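Local atomic coordinates of DUF1254 domain-containing protein (PDB entry 3U07), a protein that is of unknown function, a member of the DUF1254/DUF1214 family from Vibrio parahaemolyticus that probably is made with a signal peptide. Residues K332-M337 against Y386-E391; A361-N366 against F400-E405. The protein carries 2 engineered substitutions. All coordinates share one frame; numbering follows the deposited sequence.

Contact 1. Residues K332-M337 against Y386-E391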
ATOM      1  N   LYS A 332      30.830  10.418  -8.354  1.00 39.09           N
ATOM      2  CA  LYS A 332      32.050  10.237  -7.578  1.00 31.67           C
ATOM      3  C   LYS A 332      32.641   8.837  -7.540  1.00 34.39           C
ATOM      4  O   LYS A 332      33.837   8.683  -7.318  1.00 31.48           O
ATOM      5  CB  LYS A 332      31.812  10.696  -6.141  1.00 31.67           C
ATOM      6  CG  LYS A 332      31.327  12.123  -6.036  1.00 34.65           C
ATOM      7  CD  LYS A 332      31.230  12.576  -4.602  1.00 31.10           C
ATOM      8  CE  LYS A 332      30.797  14.030  -4.545  1.00 39.67           C
ATOM      9  NZ  LYS A 332      30.721  14.533  -3.149  1.00 46.63           N
ATOM     10  N   HIS A 333      31.817   7.817  -7.750  1.00 32.36           N
ATOM     11  CA  HIS A 333      32.320   6.455  -7.687  1.00 25.80           C
ATOM     12  C   HIS A 333      31.538   5.484  -8.555  1.00 29.57           C
ATOM     13  O   HIS A 333      30.506   5.818  -9.141  1.00 32.25           O
ATOM     14  CB  HIS A 333      32.225   5.914  -6.254  1.00 18.63           C
ATOM     15  CG  HIS A 333      32.913   6.747  -5.218  1.00 19.56           C
ATOM     16  ND1 HIS A 333      34.271   6.678  -4.986  1.00 26.31           N
ATOM     17  CD2 HIS A 333      32.426   7.649  -4.332  1.00 23.52           C
ATOM     18  CE1 HIS A 333      34.589   7.500  -4.001  1.00 24.49           C
ATOM     19  NE2 HIS A 333      33.489   8.102  -3.587  1.00 28.40           N
ATOM     20  N   ASP A 334      32.075   4.272  -8.611  1.00 26.45           N
ATOM     21  CA  ASP A 334      31.465   3.146  -9.288  1.00 25.43           C
ATOM     22  C   ASP A 334      31.167   2.275  -8.066  1.00 28.93           C
ATOM     23  O   ASP A 334      31.912   2.314  -7.086  1.00 24.45           O
ATOM     24  CB  ASP A 334      32.468   2.446 -10.200  1.00 30.05           C
ATOM     25  CG  ASP A 334      32.368   2.906 -11.641  1.00 34.72           C
ATOM     26  OD1 ASP A 334      31.803   3.992 -11.889  1.00 34.85           O
ATOM     27  OD2 ASP A 334      32.865   2.177 -12.524  1.00 40.00           O
ATOM     28  N   TYR A 335      30.082   1.513  -8.088  1.00 27.53           N
ATOM     29  CA  TYR A 335      29.775   0.684  -6.932  1.00 21.79           C
ATOM     30  C   TYR A 335      29.518  -0.759  -7.313  1.00 24.20           C
ATOM     31  O   TYR A 335      29.257  -1.074  -8.475  1.00 26.52           O
ATOM     32  CB  TYR A 335      28.548   1.225  -6.195  1.00 20.46           C
ATOM     33  CG  TYR A 335      28.667   2.665  -5.756  1.00 24.33           C
ATOM     34  CD1 TYR A 335      28.392   3.712  -6.640  1.00 22.25           C
ATOM     35  CD2 TYR A 335      29.055   2.983  -4.455  1.00 20.85           C
ATOM     36  CE1 TYR A 335      28.501   5.046  -6.231  1.00 24.02           C
ATOM     37  CE2 TYR A 335      29.166   4.304  -4.042  1.00 23.69           C
ATOM     38  CZ  TYR A 335      28.888   5.329  -4.931  1.00 23.27           C
ATOM     39  OH  TYR A 335      29.004   6.637  -4.515  1.00 23.33           O
ATOM     40  N   VAL A 336      29.614  -1.639  -6.323  1.00 22.90           N
ATOM     41  CA  VAL A 336      29.351  -3.047  -6.544  1.00 25.11           C
ATOM     42  C   VAL A 336      28.574  -3.613  -5.356  1.00 23.80           C
ATOM     43  O   VAL A 336      28.815  -3.262  -4.201  1.00 19.27           O
ATOM     44  CB  VAL A 336      30.657  -3.855  -6.781  1.00 29.73           C
ATOM     45  CG1 VAL A 336      31.506  -3.879  -5.531  1.00 29.97           C
ATOM     46  CG2 VAL A 336      30.307  -5.269  -7.235  1.00 26.59           C
HETATM   47  N   MSE A 337      27.626  -4.486  -5.674  1.00 20.92           N
HETATM   48  CA  MSE A 337      26.760  -5.127  -4.697  1.00 22.85           C
HETATM   49  C   MSE A 337      26.835  -6.629  -4.957  1.00 30.35           C
HETATM   50  O   MSE A 337      26.525  -7.076  -6.055  1.00 28.18           O
HETATM   51  CB  MSE A 337      25.336  -4.651  -4.942  1.00 25.09           C
HETATM   52  CG  MSE A 337      24.510  -4.342  -3.730  1.00 37.33           C
HETATM   53 SE   MSE A 337      22.787  -3.662  -4.317  0.82 39.04          SE
HETATM   54  CE  MSE A 337      23.255  -2.952  -6.030  1.00 52.53           C
ATOM     55  N   TYR A 386      26.897  -4.486 -10.663  1.00 29.86           N
ATOM     56  CA  TYR A 386      27.942  -3.479 -10.825  1.00 29.80           C
ATOM     57  C   TYR A 386      27.242  -2.206 -11.279  1.00 35.16           C
ATOM     58  O   TYR A 386      26.449  -2.233 -12.218  1.00 36.48           O
ATOM     59  CB  TYR A 386      28.984  -3.932 -11.854  1.00 34.44           C
ATOM     60  CG  TYR A 386      30.181  -3.011 -11.939  1.00 42.57           C
ATOM     61  CD1 TYR A 386      30.108  -1.801 -12.633  1.00 45.71           C
ATOM     62  CD2 TYR A 386      31.378  -3.326 -11.296  1.00 43.91           C
ATOM     63  CE1 TYR A 386      31.196  -0.926 -12.685  1.00 38.73           C
ATOM     64  CE2 TYR A 386      32.475  -2.456 -11.340  1.00 43.85           C
ATOM     65  CZ  TYR A 386      32.377  -1.259 -12.035  1.00 41.91           C
ATOM     66  OH  TYR A 386      33.451  -0.394 -12.080  1.00 41.29           O
HETATM   67  N   MSE A 387      27.529  -1.095 -10.601  1.00 32.85           N
HETATM   68  CA  MSE A 387      26.898   0.187 -10.904  1.00 31.86           C
HETATM   69  C   MSE A 387      27.858   1.300 -11.300  1.00 34.50           C
HETATM   70  O   MSE A 387      28.884   1.506 -10.657  1.00 32.99           O
HETATM   71  CB  MSE A 387      26.084   0.664  -9.693  1.00 30.66           C
HETATM   72  CG  MSE A 387      24.927  -0.248  -9.298  1.00 35.00           C
HETATM   73 SE   MSE A 387      24.295   0.102  -7.507  0.76 33.73          SE
HETATM   74  CE  MSE A 387      25.597  -0.982  -6.594  1.00 22.08           C
ATOM     75  N   SER A 388      27.492   2.029 -12.348  1.00 33.82           N
ATOM     76  CA  SER A 388      28.295   3.143 -12.835  1.00 34.23           C
ATOM     77  C   SER A 388      27.473   4.056 -13.737  1.00 38.72           C
ATOM     78  O   SER A 388      26.400   3.677 -14.212  1.00 33.06           O
ATOM     79  CB  SER A 388      29.506   2.632 -13.619  1.00 30.97           C
ATOM     80  OG  SER A 388      30.213   3.712 -14.205  1.00 33.31           O
ATOM     81  N   ALA A 389      27.976   5.268 -13.951  1.00 38.37           N
ATOM     82  CA  ALA A 389      27.315   6.234 -14.821  1.00 38.75           C
ATOM     83  C   ALA A 389      27.856   5.970 -16.228  1.00 41.88           C
ATOM     84  O   ALA A 389      27.303   6.435 -17.226  1.00 52.02           O
ATOM     85  CB  ALA A 389      27.642   7.655 -14.382  1.00 34.49           C
ATOM     86  N   ASN A 390      28.944   5.210 -16.290  1.00 35.88           N
ATOM     87  CA  ASN A 390      29.560   4.856 -17.559  1.00 39.26           C
ATOM     88  C   ASN A 390      28.916   3.582 -18.088  1.00 38.61           C
ATOM     89  O   ASN A 390      29.314   2.475 -17.724  1.00 44.16           O
ATOM     90  CB  ASN A 390      31.062   4.637 -17.384  1.00 47.61           C
ATOM     91  CG  ASN A 390      31.718   4.105 -18.641  1.00 56.22           C
ATOM     92  OD1 ASN A 390      31.361   4.499 -19.753  1.00 54.37           O
ATOM     93  ND2 ASN A 390      32.689   3.218 -18.474  1.00 62.40           N
ATOM     94  N   GLU A 391      27.925   3.746 -18.956  1.00 42.40           N
ATOM     95  CA  GLU A 391      27.215   2.610 -19.529  1.00 51.46           C
ATOM     96  C   GLU A 391      27.721   2.182 -20.904  1.00 62.92           C
ATOM     97  O   GLU A 391      27.055   1.419 -21.604  1.00 66.27           O
ATOM     98  CB  GLU A 391      25.716   2.918 -19.595  1.00 49.72           C
ATOM     99  CG  GLU A 391      25.383   4.386 -19.789  1.00 55.68           C
ATOM    100  CD  GLU A 391      23.890   4.636 -19.889  1.00 66.18           C
ATOM    101  OE1 GLU A 391      23.490   5.814 -20.011  1.00 67.93           O
ATOM    102  OE2 GLU A 391      23.114   3.654 -19.850  1.00 66.45           O
TER
HETATM  103  O   HOH W   1      29.752   6.172 -11.943  1.00 32.40           O
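Strands 334-337 and 386-388 run antiparallel, their axes 4.6 Å apart at closest approach and their directions 161° apart, with Tyr335 and Met387 forming a hydrogen-bonded pair. Tyr335 N donates to Met387 O at 2.8 Å, and Met387 N returns the bond to Tyr335 O at 2.7 Å. Next to them, Val336 and Tyr386 make a non-hydrogen-bonded pair. The polar work is done on the face that carries Tyr386, where the carboxylate of Asp334 is shared by two hydroxyls. Tyr386 OH donates to Asp334 OD2 at 2.7 Å, meeting its anti lone pair, while Ser388 OG donates to Asp334 OD1 at 2.8 Å from above the carboxylate plane. One bond to each oxygen fixes the rotation of the group, which stands 89° from the phenol ring and touches that ring near its plane, at the edge. A chi1 of -173° turns the Tyr386 side chain away from its own amide nitrogen and over the neighbouring strand, where Tyr335 O lies 4.1 Å above one face of the Tyr386 ring, toward the rim. Ser388 OG is used twice, since it also accepts from Asn390 N at 2.9 Å, an ST turn at Ser388-Asn390. On the other face the contact is apolar: Tyr335 CB meets the terminal methyl CE of selenomethionine Met387 at 3.7 Å, whereas the hydroxyl of Tyr335 is bonded instead to Asp329 N. The arrangement is that of the two central strands of a mixed four-stranded sheet, flanked by strands 400-402 and 432-434, in the DUF1214 region.

Contact 2. Residues A361-N366 against F400-E405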
ATOM      1  N   ALA A 361      16.110   7.675 -12.812  1.00 51.39           N
ATOM      2  CA  ALA A 361      16.985   8.573 -13.547  1.00 54.55           C
ATOM      3  C   ALA A 361      17.252   8.138 -14.976  1.00 53.55           C
ATOM      4  O   ALA A 361      17.454   6.957 -15.261  1.00 44.07           O
ATOM      5  CB  ALA A 361      18.302   8.742 -12.796  1.00 56.55           C
ATOM      6  N   LYS A 362      17.257   9.119 -15.870  1.00 55.89           N
ATOM      7  CA  LYS A 362      17.494   8.880 -17.281  1.00 56.68           C
ATOM      8  C   LYS A 362      18.880   8.314 -17.547  1.00 49.05           C
ATOM      9  O   LYS A 362      19.864   8.736 -16.945  1.00 53.42           O
ATOM     10  CB  LYS A 362      17.329  10.189 -18.062  1.00 62.43           C
ATOM     11  CG  LYS A 362      17.699  10.097 -19.537  1.00 67.18           C
ATOM     12  CD  LYS A 362      17.488  11.424 -20.241  1.00 75.67           C
ATOM     13  CE  LYS A 362      16.647  11.236 -21.491  1.00 83.17           C
ATOM     14  NZ  LYS A 362      15.331  10.615 -21.166  1.00 84.68           N
ATOM     15  N   ASN A 363      18.939   7.334 -18.439  1.00 42.37           N
ATOM     16  CA  ASN A 363      20.196   6.728 -18.848  1.00 45.13           C
ATOM     17  C   ASN A 363      19.941   6.142 -20.233  1.00 47.92           C
ATOM     18  O   ASN A 363      18.791   5.903 -20.603  1.00 57.44           O
ATOM     19  CB  ASN A 363      20.680   5.678 -17.831  1.00 45.92           C
ATOM     20  CG  ASN A 363      19.736   4.505 -17.679  1.00 50.66           C
ATOM     21  OD1 ASN A 363      19.737   3.579 -18.492  1.00 48.99           O
ATOM     22  ND2 ASN A 363      18.928   4.532 -16.623  1.00 52.16           N
ATOM     23  N   ASP A 364      20.996   5.942 -21.011  1.00 54.14           N
ATOM     24  CA  ASP A 364      20.838   5.436 -22.370  1.00 57.16           C
ATOM     25  C   ASP A 364      20.176   4.076 -22.508  1.00 59.95           C
ATOM     26  O   ASP A 364      19.413   3.852 -23.445  1.00 62.87           O
ATOM     27  CB  ASP A 364      22.189   5.427 -23.089  1.00 54.86           C
ATOM     28  CG  ASP A 364      22.741   6.821 -23.298  1.00 60.32           C
ATOM     29  OD1 ASP A 364      21.927   7.751 -23.481  1.00 61.89           O
ATOM     30  OD2 ASP A 364      23.978   6.985 -23.293  1.00 61.42           O
ATOM     31  N   LEU A 365      20.466   3.173 -21.581  1.00 59.19           N
ATOM     32  CA  LEU A 365      19.892   1.830 -21.614  1.00 54.71           C
ATOM     33  C   LEU A 365      18.441   1.802 -21.148  1.00 57.85           C
ATOM     34  O   LEU A 365      17.733   0.815 -21.354  1.00 62.42           O
ATOM     35  CB  LEU A 365      20.720   0.887 -20.737  1.00 50.59           C
ATOM     36  CG  LEU A 365      21.981   0.240 -21.311  1.00 52.51           C
ATOM     37  CD1 LEU A 365      22.778   1.239 -22.126  1.00 59.65           C
ATOM     38  CD2 LEU A 365      22.811  -0.319 -20.168  1.00 45.72           C
ATOM     39  N   ASN A 366      18.000   2.891 -20.530  1.00 59.90           N
ATOM     40  CA  ASN A 366      16.645   2.970 -20.008  1.00 64.94           C
ATOM     41  C   ASN A 366      16.454   1.763 -19.092  1.00 60.79           C
ATOM     42  O   ASN A 366      15.422   1.092 -19.113  1.00 59.87           O
ATOM     43  CB  ASN A 366      15.624   2.953 -21.146  1.00 69.93           C
ATOM     44  CG  ASN A 366      14.552   4.011 -20.973  1.00 76.54           C
ATOM     45  OD1 ASN A 366      13.823   4.018 -19.980  1.00 76.35           O
ATOM     46  ND2 ASN A 366      14.458   4.920 -21.938  1.00 79.28           N
ATOM     47  N   PHE A 400      24.766  -5.338 -15.058  1.00 38.25           N
ATOM     48  CA  PHE A 400      25.100  -3.924 -14.980  1.00 33.35           C
ATOM     49  C   PHE A 400      23.875  -3.062 -14.721  1.00 34.84           C
ATOM     50  O   PHE A 400      22.870  -3.155 -15.433  1.00 32.85           O
ATOM     51  CB  PHE A 400      25.763  -3.437 -16.269  1.00 33.72           C
ATOM     52  CG  PHE A 400      26.147  -1.989 -16.226  1.00 37.70           C
ATOM     53  CD1 PHE A 400      27.301  -1.585 -15.566  1.00 37.43           C
ATOM     54  CD2 PHE A 400      25.314  -1.021 -16.779  1.00 39.57           C
ATOM     55  CE1 PHE A 400      27.621  -0.238 -15.455  1.00 39.03           C
ATOM     56  CE2 PHE A 400      25.623   0.329 -16.673  1.00 38.81           C
ATOM     57  CZ  PHE A 400      26.779   0.722 -16.008  1.00 41.28           C
ATOM     58  N   LEU A 401      23.963  -2.212 -13.705  1.00 35.37           N
ATOM     59  CA  LEU A 401      22.858  -1.327 -13.376  1.00 36.99           C
ATOM     60  C   LEU A 401      23.335   0.114 -13.442  1.00 39.31           C
ATOM     61  O   LEU A 401      24.183   0.533 -12.653  1.00 39.11           O
ATOM     62  CB  LEU A 401      22.306  -1.647 -11.977  1.00 27.84           C
ATOM     63  CG  LEU A 401      21.157  -0.785 -11.442  1.00 31.42           C
ATOM     64  CD1 LEU A 401      20.066  -0.612 -12.497  1.00 31.77           C
ATOM     65  CD2 LEU A 401      20.589  -1.441 -10.187  1.00 37.75           C
ATOM     66  N   PRO A 402      22.811   0.887 -14.409  1.00 44.22           N
ATOM     67  CA  PRO A 402      23.173   2.293 -14.590  1.00 39.40           C
ATOM     68  C   PRO A 402      22.858   3.082 -13.328  1.00 36.79           C
ATOM     69  O   PRO A 402      21.899   2.780 -12.622  1.00 31.12           O
ATOM     70  CB  PRO A 402      22.298   2.728 -15.767  1.00 38.13           C
ATOM     71  CG  PRO A 402      22.157   1.476 -16.561  1.00 44.96           C
ATOM     72  CD  PRO A 402      21.892   0.453 -15.477  1.00 48.91           C
ATOM     73  N   VAL A 403      23.671   4.089 -13.054  1.00 36.51           N
ATOM     74  CA  VAL A 403      23.478   4.938 -11.897  1.00 32.55           C
ATOM     75  C   VAL A 403      23.769   6.352 -12.402  1.00 33.29           C
ATOM     76  O   VAL A 403      24.671   6.549 -13.210  1.00 36.21           O
ATOM     77  CB  VAL A 403      24.419   4.479 -10.754  1.00 38.80           C
ATOM     78  CG1 VAL A 403      25.168   5.645 -10.156  1.00 40.61           C
ATOM     79  CG2 VAL A 403      23.592   3.749  -9.697  1.00 33.59           C
ATOM     80  N   PRO A 404      22.991   7.351 -11.950  1.00 33.73           N
ATOM     81  CA  PRO A 404      23.176   8.739 -12.385  1.00 37.77           C
ATOM     82  C   PRO A 404      24.390   9.482 -11.838  1.00 40.77           C
ATOM     83  O   PRO A 404      24.962   9.099 -10.821  1.00 40.08           O
ATOM     84  CB  PRO A 404      21.875   9.396 -11.957  1.00 35.11           C
ATOM     85  CG  PRO A 404      21.608   8.728 -10.654  1.00 38.25           C
ATOM     86  CD  PRO A 404      21.909   7.262 -10.952  1.00 36.85           C
ATOM     87  N   GLU A 405      24.758  10.555 -12.536  1.00 42.45           N
ATOM     88  CA  GLU A 405      25.886  11.408 -12.163  1.00 42.03           C
ATOM     89  C   GLU A 405      25.462  12.368 -11.050  1.00 44.07           C
ATOM     90  O   GLU A 405      25.743  13.566 -11.111  1.00 46.84           O
ATOM     91  CB  GLU A 405      26.350  12.231 -13.368  1.00 45.83           C
ATOM     92  CG  GLU A 405      26.816  11.410 -14.556  1.00 57.54           C
ATOM     93  CD  GLU A 405      28.325  11.359 -14.675  1.00 71.64           C
ATOM     94  OE1 GLU A 405      28.984  10.877 -13.732  1.00 76.38           O
ATOM     95  OE2 GLU A 405      28.851  11.806 -15.717  1.00 77.24           O
TER
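The amide nitrogen of Asn363, whose side chain lies against Pro402, is engaged by two backbone carbonyls: Asn363 ND2 donates to Ala361 O at 3.1 Å, with a rather bent N-H...O angle of 136°, and also to Arg367 O. They tie the residues on either side of a type I beta turn, Asn363 to Asn366, to its first side chain; the turn is closed by Asn366 N donating to Asn363 O at 3.1 Å, in the long loop between strands 347-354 and 369-371. That loop is laid along the edge strand 400-402 of the mixed sheet and the extended chain that follows it. The touching parts, 361-365 and 400-404, run 142° apart, and across the interface it is side chains that meet, chiefly on prolines. Asn363 holds CG between its backbone N and carbonyl carbon (chi1 63°), and CG, with both OD1 and ND2 beside it, lies on Pro402 CB and CG, the two side chains meeting at a slant. Asn363 CG accordingly sits 3.7 Å from Pro402 CB, and the carbonyl oxygen Asn363 OD1 is equally close, 3.7 Å, to Pro402 CG. Farther along, Ala361 presses its methyl on the second proline, Ala361 CB standing 3.7 Å from Pro404 CB, and Pro404 packs in turn on Ile352 of strand 347-354. Arg367, next along the loop, also donates from NH1 to Phe400 O. At the turn, Leu365 reaches over with one branch alone, its CD2 lying 4.1 Å from Pro402 CG as the two side chains cross at about a right angle. The same methyl, Leu365 CD2, comes obliquely to the Phe400 ring, 4.3 Å from Phe400 CD2.

Overall arrangement
Contacts 1 and 2 share one sheet: contact 1 pairs its two central strands and contact 2 lays a loop on its edge strand. Their centres lie about 10 Å apart, and strand 382-388 of contact 1 is the parallel neighbour of strand 400-402 of contact 2, joined by a probable hydrogen bond from Leu401 N to Tyr386 O at 2.9 Å. A second tie is made by Glu391 of segment 386-391: Glu391 OE1 lies 2.7 Å from Asp364 N, and its other oxygen accepts from Leu365 N, so one carboxylate holds the turn. Along the chain the segments alternate, interlocking the two contacts within the DUF1214 range.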